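PDB 2RGY: transcriptional regulator, LacI family from Burkholderia phymatum, which probably acts as a DNA-binding transcriptional regulator of the LacI family whose sugar-binding-type core senses a small effector molecule. Local coordinates for residues F62-D67 and R88-M93; G149-L154 and I159-V164. All blocks are in the same frame, centred on the assembly; numbering follows the deposited sequence.

Contact 1: residues F62-D67 and R88-M93; sequences FLIGRD and RMHPKM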
loop_
_atom_site.group_PDB
_atom_site.type_symbol
_atom_site.label_atom_id
_atom_site.label_comp_id
_atom_site.label_asym_id
_atom_site.label_seq_id
_atom_site.Cartn_x
_atom_site.Cartn_y
_atom_site.Cartn_z
ATOM N N PHE A 62 10.023 20.486 -8.531
ATOM C CA PHE A 62 11.206 20.006 -7.820
ATOM C C PHE A 62 11.900 18.907 -8.639
ATOM O O PHE A 62 13.121 18.781 -8.617
ATOM C CB PHE A 62 10.783 19.448 -6.457
ATOM C CG PHE A 62 11.926 18.995 -5.592
ATOM C CD1 PHE A 62 12.958 19.874 -5.266
ATOM C CD2 PHE A 62 11.949 17.697 -5.059
ATOM C CE1 PHE A 62 14.006 19.480 -4.416
ATOM C CE2 PHE A 62 12.988 17.284 -4.204
ATOM C CZ PHE A 62 14.026 18.183 -3.882
ATOM N N LEU A 63 11.111 18.109 -9.351
ATOM C CA LEU A 63 11.652 17.045 -10.189
ATOM C C LEU A 63 12.286 17.673 -11.425
ATOM O O LEU A 63 13.383 17.297 -11.845
ATOM C CB LEU A 63 10.540 16.080 -10.623
ATOM C CG LEU A 63 9.917 15.170 -9.556
ATOM C CD1 LEU A 63 8.741 14.407 -10.159
ATOM C CD2 LEU A 63 10.966 14.202 -9.016
ATOM N N ILE A 64 11.577 18.636 -12.007
ATOM C CA ILE A 64 12.049 19.336 -13.200
ATOM C C ILE A 64 13.337 20.084 -12.889
ATOM O O ILE A 64 14.238 20.163 -13.715
ATOM C CB ILE A 64 10.987 20.348 -13.710
ATOM C CG1 ILE A 64 9.762 19.605 -14.234
ATOM C CG2 ILE A 64 11.573 21.214 -14.818
ATOM C CD1 ILE A 64 8.682 20.514 -14.759
ATOM N N GLY A 65 13.420 20.632 -11.680
ATOM C CA GLY A 65 14.608 21.368 -11.289
ATOM C C GLY A 65 15.845 20.492 -11.200
ATOM O O GLY A 65 16.958 20.976 -11.378
ATOM N N ARG A 66 15.660 19.203 -10.923
ATOM C CA ARG A 66 16.784 18.274 -10.818
ATOM C C ARG A 66 17.263 17.813 -12.193
ATOM O O ARG A 66 18.238 17.072 -12.308
ATOM C CB ARG A 66 16.394 17.044 -9.991
ATOM C CG ARG A 66 17.578 16.129 -9.653
ATOM C CD ARG A 66 18.656 16.896 -8.897
ATOM N NE ARG A 66 19.923 16.174 -8.764
ATOM C CZ ARG A 66 20.788 15.987 -9.753
ATOM N NH1 ARG A 66 20.531 16.454 -10.960
ATOM N NH2 ARG A 66 21.929 15.363 -9.528
ATOM N N ASP A 67 16.571 18.266 -13.232
ATOM C CA ASP A 67 16.888 17.904 -14.610
ATOM C C ASP A 67 16.715 16.426 -14.921
ATOM O O ASP A 67 17.592 15.796 -15.529
ATOM C CB ASP A 67 18.301 18.338 -14.983
ATOM C CG ASP A 67 18.384 19.816 -15.286
ATOM O OD1 ASP A 67 17.571 20.288 -16.111
ATOM O OD2 ASP A 67 19.257 20.496 -14.703
ATOM N N ARG A 88 5.394 22.981 -20.636
ATOM C CA ARG A 88 6.282 23.916 -21.327
ATOM C C ARG A 88 7.594 24.080 -20.560
ATOM O O ARG A 88 8.609 24.505 -21.125
ATOM C CB ARG A 88 5.611 25.272 -21.531
ATOM C CG ARG A 88 5.059 25.903 -20.282
ATOM C CD ARG A 88 4.938 27.409 -20.484
ATOM N NE ARG A 88 6.200 28.078 -20.179
ATOM C CZ ARG A 88 6.756 28.077 -18.967
ATOM N NH1 ARG A 88 6.154 27.439 -17.959
ATOM N NH2 ARG A 88 7.906 28.710 -18.757
HETATM N N MSE A 89 7.574 23.742 -19.273
HETATM C CA MSE A 89 8.780 23.810 -18.447
HETATM C C MSE A 89 9.657 22.596 -18.755
HETATM O O MSE A 89 10.877 22.639 -18.616
HETATM C CB MSE A 89 8.425 23.781 -16.958
HETATM C CG MSE A 89 8.055 25.120 -16.355
HETATM SE SE MSE A 89 7.510 24.989 -14.628
HETATM C CE MSE A 89 9.091 24.858 -13.757
ATOM N N HIS A 90 9.022 21.506 -19.165
ATOM C CA HIS A 90 9.744 20.276 -19.465
ATOM C C HIS A 90 8.919 19.487 -20.476
ATOM O O HIS A 90 7.999 18.758 -20.103
ATOM C CB HIS A 90 9.920 19.480 -18.164
ATOM C CG HIS A 90 10.919 18.371 -18.264
ATOM N ND1 HIS A 90 10.670 17.203 -18.953
ATOM C CD2 HIS A 90 12.176 18.262 -17.779
ATOM C CE1 HIS A 90 11.733 16.421 -18.887
ATOM N NE2 HIS A 90 12.661 17.040 -18.180
ATOM N N PRO A 91 9.238 19.621 -21.771
ATOM C CA PRO A 91 8.493 18.908 -22.816
ATOM C C PRO A 91 8.487 17.373 -22.755
ATOM O O PRO A 91 7.606 16.744 -23.332
ATOM C CB PRO A 91 9.121 19.435 -24.109
ATOM C CG PRO A 91 9.561 20.826 -23.730
ATOM C CD PRO A 91 10.186 20.573 -22.371
ATOM N N LYS A 92 9.449 16.762 -22.070
ATOM C CA LYS A 92 9.480 15.304 -21.982
ATOM C C LYS A 92 8.782 14.801 -20.723
ATOM O O LYS A 92 9.421 14.427 -19.741
ATOM C CB LYS A 92 10.923 14.802 -22.051
ATOM C CG LYS A 92 11.496 14.920 -23.450
ATOM C CD LYS A 92 12.904 14.356 -23.566
ATOM C CE LYS A 92 13.417 14.527 -25.001
ATOM N NZ LYS A 92 14.826 14.030 -25.219
HETATM N N MSE A 93 7.453 14.808 -20.787
HETATM C CA MSE A 93 6.571 14.399 -19.698
HETATM C C MSE A 93 5.478 13.488 -20.223
HETATM O O MSE A 93 5.115 13.555 -21.392
HETATM C CB MSE A 93 5.854 15.607 -19.094
HETATM C CG MSE A 93 6.658 16.490 -18.163
HETATM SE SE MSE A 93 5.574 17.806 -17.514
HETATM C CE MSE A 93 4.756 17.033 -16.284
#
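Ile64 lays its ethyl arm against the CB atoms of Met89 and His90, where helix 80-89 runs out. CD1 of Ile64 is 3.8 Å from CB of His90 and 3.9 Å from CB of Met89. The arm is placed by its first torsion: CG1 stands beside the backbone N and anti to the carbonyl carbon (chi1 -67°). The chain then runs straight on to CD1. CG1 of Ile64 also lies 3.9 Å from CB of His90, so the arm is in contact along its length and not just at its end. The side chains of Ile64 and His90 lie alongside and run in opposing senses, while that of Met89 is roughly perpendicular to Ile64. Met89 is selenomethionine, and it meets Ile64 through CB, not through its selenium end. The other branch of Ile64, CG2, approaches the imidazole of His90 obliquely.

No hydrogen bond joins 62-67 to 88-93. The polar tie is made next door: NE2 of His90 is hydrogen-bonded to the carbonyl oxygen of Cys68, just past the first segment. This bond restricts the rotation of the ring. Asp67 ends helix 52-65 with positive phi in a Schellman motif, and its N bonds back to Ile64 O at 3.0 Å. Beneath the contact, Leu63 and Met93 both pack on Val71 of strand 70-73. On the far side of helix 52-65, the ring of Phe62 stacks on His40 of the second subunit. The arrangement joins the C-terminal ends of two neighbouring helices above a parallel sheet, as in the Rossmann-like alpha/beta subdomains of the periplasmic binding protein fold.

Contact 2: residues G149-L154 and I159-V164; sequences GFFDEL and IARDSV
Water 1 bridges the two segments, donating to Phe151 O and to Ile159 O, each at 2.8 Å. A direct bond adds a second link: the carbonyl oxygen of Leu154 accepts from the backbone N of Ile159 at 3.0 Å. The N-H points fairly well at the oxygen (153°), but the donor sits above the carbonyl plane. These links tie the last turns of helix 141-155 to the chain that follows.

Both faces of the Phe151 ring are covered. CD2 of Phe150 lies over the centre of one face. CG of Arg161 covers the opposite face, 3.7 Å from the ring centroid, in a CH-pi contact. Arg161 has CG anti to its own backbone N (chi1 176°) and stays extended as far as NE. This carries the chain across the ring. One guanidinium face lies over CD2 of Phe151, near the rim of the ring, with the two planes 28° apart. The salt bridge of NH1 to OD1 of Asp148 is consistent with holding it there.

Val164 meets the same ring at its edge, with CB 3.8 Å from CE1 of Phe151. Its CG2 also reaches CD1 of Leu154, at 3.9 Å. Leu154 and Ile159 touch through their CB atoms. Ala160 O takes two bonds from Ser163: its backbone N closes the 3-10 turn, and its OG donates at 2.8 Å on a lone pair in the carbonyl plane. The whole belongs to the return leg of a beta-alpha-beta crossover, from strand 131-135 through helix 141-155 to edge strand 166-168, in the periplasmic binding protein-like fold.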
loop_
_atom_site.group_PDB
_atom_site.type_symbol
_atom_site.label_atom_id
_atom_site.label_comp_id
_atom_site.label_asym_id
_atom_site.label_seq_id
_atom_site.Cartn_x
_atom_site.Cartn_y
_atom_site.Cartn_z
ATOM N N GLY A 149 -20.501 7.587 -16.620
ATOM C CA GLY A 149 -20.810 6.274 -17.164
ATOM C C GLY A 149 -21.762 5.514 -16.263
ATOM O O GLY A 149 -22.662 4.812 -16.733
ATOM N N PHE A 150 -21.562 5.645 -14.960
ATOM C CA PHE A 150 -22.426 4.975 -13.997
ATOM C C PHE A 150 -23.868 5.449 -14.192
ATOM O O PHE A 150 -24.787 4.642 -14.323
ATOM C CB PHE A 150 -21.973 5.314 -12.578
ATOM C CG PHE A 150 -22.789 4.655 -11.508
ATOM C CD1 PHE A 150 -22.590 3.313 -11.187
ATOM C CD2 PHE A 150 -23.738 5.385 -10.793
ATOM C CE1 PHE A 150 -23.324 2.706 -10.156
ATOM C CE2 PHE A 150 -24.475 4.792 -9.767
ATOM C CZ PHE A 150 -24.265 3.448 -9.446
ATOM N N PHE A 151 -24.055 6.764 -14.217
ATOM C CA PHE A 151 -25.384 7.325 -14.366
ATOM C C PHE A 151 -26.008 7.202 -15.745
ATOM O O PHE A 151 -27.228 7.283 -15.863
ATOM C CB PHE A 151 -25.387 8.768 -13.885
ATOM C CG PHE A 151 -25.250 8.888 -12.394
ATOM C CD1 PHE A 151 -26.261 8.413 -11.559
ATOM C CD2 PHE A 151 -24.103 9.436 -11.821
ATOM C CE1 PHE A 151 -26.139 8.477 -10.161
ATOM C CE2 PHE A 151 -23.956 9.512 -10.425
ATOM C CZ PHE A 151 -24.978 9.030 -9.591
ATOM N N ASP A 152 -25.191 7.010 -16.781
ATOM C CA ASP A 152 -25.739 6.830 -18.122
ATOM C C ASP A 152 -26.467 5.492 -18.086
ATOM O O ASP A 152 -27.606 5.385 -18.523
ATOM C CB ASP A 152 -24.645 6.752 -19.194
ATOM C CG ASP A 152 -24.015 8.098 -19.505
ATOM O OD1 ASP A 152 -24.638 9.142 -19.223
ATOM O OD2 ASP A 152 -22.889 8.108 -20.055
ATOM N N GLU A 153 -25.796 4.477 -17.552
ATOM C CA GLU A 153 -26.365 3.134 -17.451
ATOM C C GLU A 153 -27.641 3.145 -16.604
ATOM O O GLU A 153 -28.617 2.461 -16.930
ATOM C CB GLU A 153 -25.337 2.186 -16.842
ATOM C CG GLU A 153 -25.775 0.732 -16.740
ATOM C CD GLU A 153 -25.965 0.068 -18.095
ATOM O OE1 GLU A 153 -25.336 0.513 -19.087
ATOM O OE2 GLU A 153 -26.732 -0.918 -18.167
ATOM N N LEU A 154 -27.634 3.922 -15.523
ATOM C CA LEU A 154 -28.806 4.020 -14.660
ATOM C C LEU A 154 -29.968 4.642 -15.433
ATOM O O LEU A 154 -31.109 4.202 -15.303
ATOM C CB LEU A 154 -28.534 4.879 -13.417
ATOM C CG LEU A 154 -27.465 4.482 -12.379
ATOM C CD1 LEU A 154 -27.890 5.007 -11.011
ATOM C CD2 LEU A 154 -27.289 2.975 -12.329
ATOM N N ILE A 159 -33.635 5.173 -14.107
ATOM C CA ILE A 159 -33.237 5.683 -12.803
ATOM C C ILE A 159 -32.560 7.041 -12.946
ATOM O O ILE A 159 -31.493 7.159 -13.545
ATOM C CB ILE A 159 -32.300 4.697 -12.089
ATOM C CG1 ILE A 159 -33.006 3.346 -11.925
ATOM C CG2 ILE A 159 -31.920 5.246 -10.721
ATOM C CD1 ILE A 159 -32.162 2.294 -11.270
ATOM N N ALA A 160 -33.197 8.066 -12.390
ATOM C CA ALA A 160 -32.688 9.427 -12.474
ATOM C C ALA A 160 -31.489 9.687 -11.575
ATOM O O ALA A 160 -31.492 9.344 -10.391
ATOM C CB ALA A 160 -33.806 10.422 -12.157
ATOM N N ARG A 161 -30.461 10.299 -12.151
ATOM C CA ARG A 161 -29.248 10.622 -11.411
ATOM C C ARG A 161 -29.592 11.351 -10.107
ATOM O O ARG A 161 -29.024 11.061 -9.046
ATOM C CB ARG A 161 -28.336 11.495 -12.288
ATOM C CG ARG A 161 -27.065 12.010 -11.618
ATOM C CD ARG A 161 -26.017 12.386 -12.664
ATOM N NE ARG A 161 -24.776 12.853 -12.056
ATOM C CZ ARG A 161 -23.585 12.798 -12.645
ATOM N NH1 ARG A 161 -23.457 12.293 -13.870
ATOM N NH2 ARG A 161 -22.514 13.240 -12.002
ATOM N N ASP A 162 -30.548 12.277 -10.189
ATOM C CA ASP A 162 -30.951 13.081 -9.038
ATOM C C ASP A 162 -31.571 12.348 -7.853
ATOM O O ASP A 162 -31.633 12.897 -6.755
ATOM C CB ASP A 162 -31.896 14.214 -9.478
ATOM C CG ASP A 162 -33.136 13.712 -10.202
ATOM O OD1 ASP A 162 -33.611 12.596 -9.886
ATOM O OD2 ASP A 162 -33.661 14.450 -11.080
ATOM N N SER A 163 -32.022 11.119 -8.059
ATOM C CA SER A 163 -32.645 10.353 -6.979
ATOM C C SER A 163 -31.669 9.408 -6.282
ATOM O O SER A 163 -32.059 8.655 -5.395
ATOM C CB SER A 163 -33.800 9.521 -7.528
ATOM O OG SER A 163 -33.294 8.553 -8.433
ATOM N N VAL A 164 -30.406 9.446 -6.681
ATOM C CA VAL A 164 -29.411 8.552 -6.092
ATOM C C VAL A 164 -28.509 9.229 -5.066
ATOM O O VAL A 164 -27.811 10.191 -5.383
ATOM C CB VAL A 164 -28.521 7.930 -7.200
ATOM C CG1 VAL A 164 -27.418 7.076 -6.585
ATOM C CG2 VAL A 164 -29.376 7.100 -8.141
HETATM O O HOH W 1 -28.957 8.355 -13.951
#

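In the fold
Contact 1 and contact 2 lie on opposite sides of the chain's centre. Their own centres are 41 Å apart, and their nearest atoms about 27 Å. Both segments of contact 1 precede those of contact 2 along the chain. They share no helix or strand. Contact 1 joins helices 52-65 and 80-89 beside the parallel sheet that contains strands 70-73 and 93-96. Contact 2 joins helix 141-155 to the loop before strand 166-168, at an edge of the mixed sheet. Each therefore belongs to a different lobe of the two-lobed core. In this family an effector usually binds between the lobes. The second subunit touches 62-67 through Phe62 and Arg66, and no other chain of the assembly touches the segments of contact 2.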